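Local structure of peptidoglycan-recognition protein SD (Drosophila melanogaster, 2RKQ) at residues 8-13 and 76-81. The protein recognises bacterial peptidoglycan as a secreted innate-immune receptor, responding to Gram-positive bacteria by activating the Toll pathway. Numbering follows the deposited sequence. Where two conformers were deposited one is given.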
loop_
_atom_site.group_PDB
_atom_site.type_symbol
_atom_site.label_atom_id
_atom_site.label_comp_id
_atom_site.label_asym_id
_atom_site.label_seq_id
_atom_site.Cartn_x
_atom_site.Cartn_y
_atom_site.Cartn_z
ATOM N N ALA A 8 13.876 5.799 6.542
ATOM C CA ALA A 8 15.069 5.689 7.390
ATOM C C ALA A 8 14.801 4.850 8.641
ATOM O O ALA A 8 15.661 4.080 9.096
ATOM C CB ALA A 8 15.586 7.071 7.778
ATOM N N GLU A 9 13.600 5.005 9.194
ATOM C CA GLU A 9 13.213 4.298 10.423
ATOM C C GLU A 9 13.056 2.794 10.247
ATOM O O GLU A 9 13.177 2.051 11.217
ATOM C CB GLU A 9 11.941 4.902 11.013
ATOM C CG GLU A 9 12.147 6.269 11.652
ATOM C CD GLU A 9 10.820 6.899 12.021
ATOM O OE1 GLU A 9 10.386 6.725 13.177
ATOM O OE2 GLU A 9 10.205 7.533 11.149
ATOM N N TRP A 10 12.805 2.332 9.018
ATOM C CA TRP A 10 12.871 0.909 8.763
ATOM C C TRP A 10 14.123 0.462 8.017
ATOM O O TRP A 10 14.221 -0.681 7.574
ATOM C CB TRP A 10 11.583 0.363 8.126
ATOM C CG TRP A 10 11.120 0.930 6.794
ATOM C CD1 TRP A 10 10.247 1.961 6.603
ATOM C CD2 TRP A 10 11.374 0.373 5.496
ATOM N NE1 TRP A 10 9.985 2.125 5.254
ATOM C CE2 TRP A 10 10.672 1.167 4.555
ATOM C CE3 TRP A 10 12.152 -0.706 5.029
ATOM C CZ2 TRP A 10 10.708 0.920 3.188
ATOM C CZ3 TRP A 10 12.181 -0.957 3.664
ATOM C CH2 TRP A 10 11.459 -0.148 2.754
ATOM N N ASN A 11 15.087 1.369 7.918
ATOM C CA ASN A 11 16.383 1.091 7.305
ATOM C C ASN A 11 16.229 0.607 5.871
ATOM O O ASN A 11 16.871 -0.358 5.442
ATOM C CB ASN A 11 17.196 0.102 8.155
ATOM C CG ASN A 11 18.641 0.030 7.732
ATOM O OD1 ASN A 11 19.231 1.036 7.304
ATOM N ND2 ASN A 11 19.220 -1.161 7.821
ATOM N N ALA A 12 15.365 1.294 5.135
ATOM C CA ALA A 12 15.176 1.028 3.719
ATOM C C ALA A 12 16.458 1.211 2.938
ATOM O O ALA A 12 17.292 2.038 3.304
ATOM C CB ALA A 12 14.119 1.986 3.170
ATOM N N LYS A 13 16.592 0.474 1.846
ATOM C CA LYS A 13 17.551 0.838 0.812
ATOM C C LYS A 13 16.936 1.939 -0.040
ATOM O O LYS A 13 15.713 2.046 -0.153
ATOM C CB LYS A 13 17.915 -0.377 -0.031
ATOM C CG LYS A 13 18.569 -1.459 0.830
ATOM C CD LYS A 13 19.316 -2.503 0.047
ATOM C CE LYS A 13 20.081 -3.421 1.024
ATOM N NZ LYS A 13 21.306 -2.781 1.641
ATOM N N LYS A 76 1.218 -0.361 12.439
ATOM C CA LYS A 76 2.082 0.742 12.005
ATOM C C LYS A 76 2.063 0.898 10.501
ATOM O O LYS A 76 1.946 -0.080 9.762
ATOM C CB LYS A 76 3.513 0.541 12.494
ATOM C CG LYS A 76 3.636 0.802 13.994
ATOM C CD LYS A 76 5.080 0.865 14.447
ATOM C CE LYS A 76 5.166 1.340 15.903
ATOM N NZ LYS A 76 6.562 1.516 16.323
ATOM N N VAL A 77 2.202 2.146 10.066
ATOM C CA VAL A 77 2.211 2.483 8.648
ATOM C C VAL A 77 3.651 2.792 8.281
ATOM O O VAL A 77 4.282 3.635 8.913
ATOM C CB VAL A 77 1.368 3.716 8.344
ATOM C CG1 VAL A 77 1.495 4.073 6.857
ATOM C CG2 VAL A 77 -0.097 3.487 8.752
ATOM N N TYR A 78 4.165 2.057 7.292
ATOM C CA TYR A 78 5.542 2.208 6.814
ATOM C C TYR A 78 5.559 2.925 5.480
ATOM O O TYR A 78 4.785 2.617 4.569
ATOM C CB TYR A 78 6.216 0.839 6.684
ATOM C CG TYR A 78 6.317 0.122 7.993
ATOM C CD1 TYR A 78 5.223 -0.570 8.506
ATOM C CD2 TYR A 78 7.493 0.154 8.730
ATOM C CE1 TYR A 78 5.284 -1.205 9.738
ATOM C CE2 TYR A 78 7.580 -0.475 9.977
ATOM C CZ TYR A 78 6.464 -1.155 10.475
ATOM O OH TYR A 78 6.524 -1.774 11.707
ATOM N N GLU A 79 6.463 3.877 5.365
ATOM C CA GLU A 79 6.628 4.640 4.141
ATOM C C GLU A 79 7.355 3.848 3.054
ATOM O O GLU A 79 8.407 3.258 3.312
ATOM C CB GLU A 79 7.457 5.877 4.444
ATOM C CG GLU A 79 7.682 6.747 3.234
ATOM C CD GLU A 79 8.554 7.945 3.544
ATOM O OE1 GLU A 79 9.405 7.872 4.468
ATOM O OE2 GLU A 79 8.378 8.954 2.834
ATOM N N GLY A 80 6.769 3.852 1.861
ATOM C CA GLY A 80 7.382 3.257 0.669
ATOM C C GLY A 80 7.803 4.348 -0.296
ATOM O O GLY A 80 8.486 5.310 0.090
ATOM N N ARG A 81 7.406 4.210 -1.562
ATOM C CA ARG A 81 7.660 5.281 -2.539
ATOM C C ARG A 81 6.950 6.566 -2.174
ATOM O O ARG A 81 5.913 6.544 -1.515
ATOM C CB ARG A 81 7.177 4.880 -3.930
ATOM C CG ARG A 81 7.871 3.679 -4.477
ATOM C CD ARG A 81 7.310 3.277 -5.844
ATOM N NE ARG A 81 7.963 2.027 -6.215
ATOM C CZ ARG A 81 8.238 1.632 -7.461
ATOM N NH1 ARG A 81 7.885 2.361 -8.522
ATOM N NH2 ARG A 81 8.880 0.477 -7.638
#
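The indole of Trp-10 reaches from its loop to the end of strand 77-79, where NE1 donates a hydrogen bond of 2.7 Å to the backbone O of Glu-79. The acceptor sits at the indole edge, close to the ring plane, and the N-H approaches in the plane of the carbonyl group. The bond is short but not straight, with 143° at the hydrogen, and Glu-79 O also lies 3.3 Å from Trp-10 CZ2 on the six-membered ring. Tyr-78 meets the five-membered ring in an offset edge-to-face pair: its CD2 edge comes within 3.9 Å of Trp-10 CD1, and the two planes stand at 76°. The first torsion of Trp-10, which sets CG between the backbone N and the carbonyl carbon (chi1 59°), swings the indole toward the strand. From within the loop, Ala-12 CB packs over one indole face near its rim. Cutting the Trp-10 indole back to an alanine would probably leave the Glu-79 carbonyl without this donor and open a gap beside the tyrosine ring edge. Beyond the aromatic pair, Tyr-78 OH is hydrogen-bonded to Asn-74 ND2, while the Glu-79 carboxylate turns to the backbone N of Arg-7. Strand 77-79 runs between strands 4-5 and 69-71 in the mixed sheet of the amidase-like PGRP fold. The contact ties the loop following strand 4-5 to this sheet beside helix 42-58, whose Met-49 touches both aromatic side chains and whose Arg-50 binds the Trp-10 carbonyl.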